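Transcriptional regulator, TetR family (Legionella pneumophila subsp. pneumophila str. Philadelphia 1, PDB 3ON4) probably binds DNA through an N-terminal helix-turn-helix domain and regulates transcription. Local coordinates at residues A[85-96]-A[179-190]. Sequence-based numbering, arbitrary orientation.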
loop_
_atom_site.group_PDB
_atom_site.type_symbol
_atom_site.label_atom_id
_atom_site.label_comp_id
_atom_site.label_asym_id
_atom_site.label_seq_id
_atom_site.Cartn_x
_atom_site.Cartn_y
_atom_site.Cartn_z
ATOM N N LYS A 85 -10.498 5.906 22.780
ATOM C CA LYS A 85 -11.003 4.971 21.792
ATOM C C LYS A 85 -11.825 5.699 20.751
ATOM O O LYS A 85 -11.689 5.429 19.572
ATOM C CB LYS A 85 -11.875 3.913 22.464
ATOM C CG LYS A 85 -12.359 2.837 21.534
ATOM C CD LYS A 85 -13.031 1.735 22.335
ATOM C CE LYS A 85 -13.339 0.551 21.466
ATOM N NZ LYS A 85 -13.862 -0.572 22.284
ATOM N N GLU A 86 -12.668 6.623 21.184
ATOM C CA GLU A 86 -13.491 7.386 20.246
ATOM C C GLU A 86 -12.620 8.260 19.336
ATOM O O GLU A 86 -12.957 8.461 18.177
ATOM C CB GLU A 86 -14.521 8.235 20.998
ATOM C CG GLU A 86 -15.707 7.439 21.593
ATOM C CD GLU A 86 -16.603 8.263 22.507
ATOM O OE1 GLU A 86 -16.119 9.171 23.219
ATOM O OE2 GLU A 86 -17.814 7.979 22.546
ATOM N N LYS A 87 -11.507 8.773 19.856
ATOM C CA LYS A 87 -10.582 9.589 19.035
ATOM C C LYS A 87 -9.959 8.760 17.892
ATOM O O LYS A 87 -9.841 9.224 16.747
ATOM C CB LYS A 87 -9.495 10.223 19.911
ATOM C CG LYS A 87 -10.021 11.299 20.870
ATOM C CD LYS A 87 -8.926 11.842 21.777
ATOM C CE LYS A 87 -9.483 12.903 22.717
ATOM N NZ LYS A 87 -8.594 13.178 23.880
ATOM N N ILE A 88 -9.579 7.525 18.212
ATOM C CA ILE A 88 -9.059 6.606 17.213
ATOM C C ILE A 88 -10.165 6.273 16.210
ATOM O O ILE A 88 -9.918 6.263 15.013
ATOM C CB ILE A 88 -8.529 5.282 17.831
ATOM C CG1 ILE A 88 -7.397 5.523 18.868
ATOM C CG2 ILE A 88 -8.083 4.340 16.708
ATOM C CD1 ILE A 88 -6.321 6.471 18.392
ATOM N N GLN A 89 -11.380 5.994 16.687
ATOM C CA GLN A 89 -12.504 5.713 15.769
ATOM C C GLN A 89 -12.764 6.894 14.818
ATOM O O GLN A 89 -12.982 6.714 13.606
ATOM C CB GLN A 89 -13.787 5.343 16.556
ATOM C CG GLN A 89 -13.695 3.999 17.315
ATOM C CD GLN A 89 -14.842 3.761 18.298
ATOM O OE1 GLN A 89 -15.408 4.701 18.870
ATOM N NE2 GLN A 89 -15.167 2.491 18.523
ATOM N N LYS A 90 -12.715 8.111 15.351
ATOM C CA LYS A 90 -12.965 9.303 14.533
ATOM C C LYS A 90 -11.812 9.591 13.577
ATOM O O LYS A 90 -12.028 10.111 12.476
ATOM C CB LYS A 90 -13.248 10.534 15.410
ATOM C CG LYS A 90 -14.525 10.464 16.209
ATOM C CD LYS A 90 -15.811 10.484 15.365
ATOM C CE LYS A 90 -17.034 10.384 16.283
ATOM N NZ LYS A 90 -18.364 10.269 15.586
ATOM N N PHE A 91 -10.592 9.251 13.992
ATOM C CA PHE A 91 -9.437 9.301 13.099
ATOM C C PHE A 91 -9.695 8.440 11.867
ATOM O O PHE A 91 -9.509 8.900 10.737
ATOM C CB PHE A 91 -8.169 8.852 13.833
ATOM C CG PHE A 91 -7.114 8.280 12.941
ATOM C CD1 PHE A 91 -6.224 9.106 12.274
ATOM C CD2 PHE A 91 -6.998 6.910 12.786
ATOM C CE1 PHE A 91 -5.248 8.566 11.461
ATOM C CE2 PHE A 91 -6.019 6.372 11.980
ATOM C CZ PHE A 91 -5.154 7.183 11.321
ATOM N N PHE A 92 -10.149 7.205 12.068
ATOM C CA PHE A 92 -10.448 6.346 10.919
ATOM C C PHE A 92 -11.572 6.921 10.050
ATOM O O PHE A 92 -11.449 6.935 8.813
ATOM C CB PHE A 92 -10.760 4.918 11.351
ATOM C CG PHE A 92 -10.872 3.945 10.194
ATOM C CD1 PHE A 92 -9.932 3.943 9.176
ATOM C CD2 PHE A 92 -11.917 3.043 10.129
ATOM C CE1 PHE A 92 -10.034 3.037 8.103
ATOM C CE2 PHE A 92 -12.027 2.147 9.053
ATOM C CZ PHE A 92 -11.075 2.145 8.062
ATOM N N ASP A 93 -12.635 7.429 10.679
ATOM C CA ASP A 93 -13.712 8.121 9.932
ATOM C C ASP A 93 -13.160 9.286 9.093
ATOM O O ASP A 93 -13.532 9.462 7.921
ATOM C CB ASP A 93 -14.825 8.627 10.866
ATOM C CG ASP A 93 -15.657 7.505 11.504
ATOM O OD1 ASP A 93 -15.638 6.327 11.056
ATOM O OD2 ASP A 93 -16.384 7.827 12.469
ATOM N N ALA A 94 -12.254 10.072 9.672
ATOM C CA ALA A 94 -11.632 11.191 8.945
ATOM C C ALA A 94 -10.820 10.700 7.729
ATOM O O ALA A 94 -10.869 11.319 6.674
ATOM C CB ALA A 94 -10.749 12.029 9.869
ATOM N N ILE A 95 -10.117 9.586 7.881
ATOM C CA ILE A 95 -9.344 8.985 6.778
ATOM C C ILE A 95 -10.323 8.480 5.700
ATOM O O ILE A 95 -10.111 8.705 4.512
ATOM C CB ILE A 95 -8.453 7.838 7.244
ATOM C CG1 ILE A 95 -7.350 8.348 8.195
ATOM C CG2 ILE A 95 -7.820 7.110 6.021
ATOM C CD1 ILE A 95 -6.423 9.428 7.583
ATOM N N LEU A 96 -11.411 7.846 6.118
ATOM C CA LEU A 96 -12.418 7.359 5.154
ATOM C C LEU A 96 -12.972 8.493 4.296
ATOM O O LEU A 96 -13.128 8.345 3.086
ATOM C CB LEU A 96 -13.548 6.623 5.858
ATOM C CG LEU A 96 -13.148 5.254 6.406
ATOM C CD1 LEU A 96 -14.266 4.688 7.295
ATOM C CD2 LEU A 96 -12.787 4.284 5.290
ATOM N N LEU A 179 -12.451 -2.636 5.274
ATOM C CA LEU A 179 -12.481 -1.449 6.121
ATOM C C LEU A 179 -13.167 -1.757 7.453
ATOM O O LEU A 179 -12.789 -1.219 8.490
ATOM C CB LEU A 179 -13.201 -0.309 5.406
ATOM C CG LEU A 179 -12.595 0.076 4.050
ATOM C CD1 LEU A 179 -13.403 1.154 3.369
ATOM C CD2 LEU A 179 -11.166 0.514 4.218
ATOM N N GLU A 180 -14.172 -2.621 7.412
ATOM C CA GLU A 180 -14.845 -3.062 8.646
ATOM C C GLU A 180 -13.842 -3.762 9.556
ATOM O O GLU A 180 -13.893 -3.609 10.758
ATOM C CB GLU A 180 -16.026 -3.974 8.328
ATOM C CG GLU A 180 -17.190 -3.251 7.651
ATOM C CD GLU A 180 -18.298 -4.201 7.217
ATOM O OE1 GLU A 180 -18.146 -5.421 7.403
ATOM O OE2 GLU A 180 -19.326 -3.725 6.689
ATOM N N GLY A 181 -12.927 -4.511 8.956
ATOM C CA GLY A 181 -11.852 -5.194 9.671
ATOM C C GLY A 181 -10.935 -4.272 10.448
ATOM O O GLY A 181 -10.470 -4.626 11.537
ATOM N N VAL A 182 -10.670 -3.098 9.888
ATOM C CA VAL A 182 -9.872 -2.086 10.564
ATOM C C VAL A 182 -10.633 -1.610 11.800
ATOM O O VAL A 182 -10.073 -1.525 12.898
ATOM C CB VAL A 182 -9.609 -0.873 9.677
ATOM C CG1 VAL A 182 -8.721 0.137 10.432
ATOM C CG2 VAL A 182 -8.980 -1.312 8.352
ATOM N N ARG A 183 -11.899 -1.270 11.607
ATOM C CA ARG A 183 -12.741 -0.862 12.729
ATOM C C ARG A 183 -12.870 -1.952 13.785
ATOM O O ARG A 183 -12.783 -1.652 14.963
ATOM C CB ARG A 183 -14.111 -0.415 12.241
ATOM C CG ARG A 183 -15.053 0.093 13.317
ATOM C CD ARG A 183 -14.489 1.218 14.186
ATOM N NE ARG A 183 -15.498 1.595 15.172
ATOM C CZ ARG A 183 -16.359 2.609 15.065
ATOM N NH1 ARG A 183 -16.346 3.443 14.029
ATOM N NH2 ARG A 183 -17.243 2.801 16.032
ATOM N N HIS A 184 -13.078 -3.202 13.372
ATOM C CA HIS A 184 -13.128 -4.330 14.307
ATOM C C HIS A 184 -11.846 -4.426 15.136
ATOM O O HIS A 184 -11.904 -4.638 16.333
ATOM C CB HIS A 184 -13.319 -5.673 13.580
ATOM C CG HIS A 184 -14.685 -5.875 12.992
ATOM N ND1 HIS A 184 -15.844 -5.510 13.647
ATOM C CD2 HIS A 184 -15.077 -6.437 11.823
ATOM C CE1 HIS A 184 -16.890 -5.821 12.898
ATOM N NE2 HIS A 184 -16.451 -6.385 11.786
ATOM N N PHE A 185 -10.684 -4.290 14.496
ATOM C CA PHE A 185 -9.418 -4.341 15.227
ATOM C C PHE A 185 -9.360 -3.249 16.302
ATOM O O PHE A 185 -8.956 -3.496 17.446
ATOM C CB PHE A 185 -8.224 -4.202 14.280
ATOM C CG PHE A 185 -6.893 -4.063 14.988
ATOM C CD1 PHE A 185 -6.191 -5.180 15.394
ATOM C CD2 PHE A 185 -6.337 -2.812 15.220
ATOM C CE1 PHE A 185 -4.965 -5.062 16.050
ATOM C CE2 PHE A 185 -5.105 -2.685 15.844
ATOM C CZ PHE A 185 -4.421 -3.816 16.267
ATOM N N ILE A 186 -9.773 -2.051 15.928
ATOM C CA ILE A 186 -9.768 -0.905 16.847
ATOM C C ILE A 186 -10.679 -1.210 18.053
ATOM O O ILE A 186 -10.259 -1.110 19.221
ATOM C CB ILE A 186 -10.206 0.401 16.114
ATOM C CG1 ILE A 186 -9.171 0.826 15.072
ATOM C CG2 ILE A 186 -10.439 1.538 17.101
ATOM C CD1 ILE A 186 -9.660 1.915 14.056
ATOM N N ASP A 187 -11.910 -1.612 17.743
ATOM C CA ASP A 187 -12.936 -1.853 18.741
ATOM C C ASP A 187 -12.568 -2.990 19.673
ATOM O O ASP A 187 -12.922 -2.957 20.846
ATOM C CB ASP A 187 -14.275 -2.186 18.069
ATOM C CG ASP A 187 -14.873 -1.013 17.317
ATOM O OD1 ASP A 187 -14.354 0.126 17.467
ATOM O OD2 ASP A 187 -15.877 -1.233 16.585
ATOM N N GLN A 188 -11.905 -4.019 19.150
ATOM C CA GLN A 188 -11.572 -5.186 19.973
ATOM C C GLN A 188 -10.263 -5.014 20.754
ATOM O O GLN A 188 -10.083 -5.645 21.798
ATOM C CB GLN A 188 -11.554 -6.475 19.141
ATOM C CG GLN A 188 -12.911 -6.834 18.485
ATOM C CD GLN A 188 -14.044 -7.018 19.489
ATOM O OE1 GLN A 188 -13.958 -7.851 20.395
ATOM N NE2 GLN A 188 -15.116 -6.241 19.331
ATOM N N THR A 189 -9.376 -4.145 20.275
ATOM C CA THR A 189 -8.034 -4.015 20.853
ATOM C C THR A 189 -7.920 -2.877 21.864
ATOM O O THR A 189 -7.231 -3.034 22.873
ATOM C CB THR A 189 -6.941 -3.845 19.762
ATOM O OG1 THR A 189 -7.092 -4.874 18.777
ATOM C CG2 THR A 189 -5.524 -3.945 20.372
ATOM N N ILE A 190 -8.599 -1.756 21.614
ATOM C CA ILE A 190 -8.500 -0.565 22.481
ATOM C C ILE A 190 -9.533 -0.551 23.610
ATOM O O ILE A 190 -10.691 -0.882 23.390
ATOM C CB ILE A 190 -8.675 0.737 21.674
ATOM C CG1 ILE A 190 -7.526 0.918 20.691
ATOM C CG2 ILE A 190 -8.754 1.957 22.608
ATOM C CD1 ILE A 190 -7.744 2.061 19.754
HETATM O O HOH W 1 -14.253 4.489 12.575
#
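F92 drives its ring into the helix 179-189, a knob in the hole formed by L179, V182, R183 and I186. A large flat side chain suits this place because both its faces are used: V182 CG1 stands over the centre of one, 3.9 Å from the ring centroid in a CH-pi contact, while L96 CD1 from its own helix lies on the opposite face, toward the rim. Farther along, I88 CG2 rests on I186 CG2 at 3.7 Å, beta-branched methyls suiting a buried apolar contact; I88 also packs on L138 and V141 of helix 121-144.

K85 can be followed along its whole length. Its CG is anti to the backbone N (chi1 -176°) and the extended chain runs over the end of the other helix: CB and CG lie against I190 CG2, CD and CE pass I190 O, and NZ donates to D187 O at 2.9 Å, in the carbonyl plane on a lone pair, with a weak second bond to I190 O. A lysine thus supplies apolar methylenes and a positive tip for carbonyls at a helix C-terminus, where the partial negative charge of the helix end would probably favour it.

On the polar flank, Q89 NE2 gives a 2.7 Å bond to D187 OD1, approaching from above the carboxylate plane. The same oxygen accepts R183 NE on its syn side, 3.0 Å away in a salt bridge; a carboxylate suits this place because OD1 takes both donors. Glutamine combines its amide N-H with a methylene, CG, that lies over one face of the guanidinium. A water that accepts from R183 NH1 and donates to Q89 O and D93 OD1 extends the network. One aromatic knob and other apolar contacts inside, with this polar flank, join an antiparallel pair of helices (172° between axes) within the all-helical C-terminal domain of a TetR-family regulator.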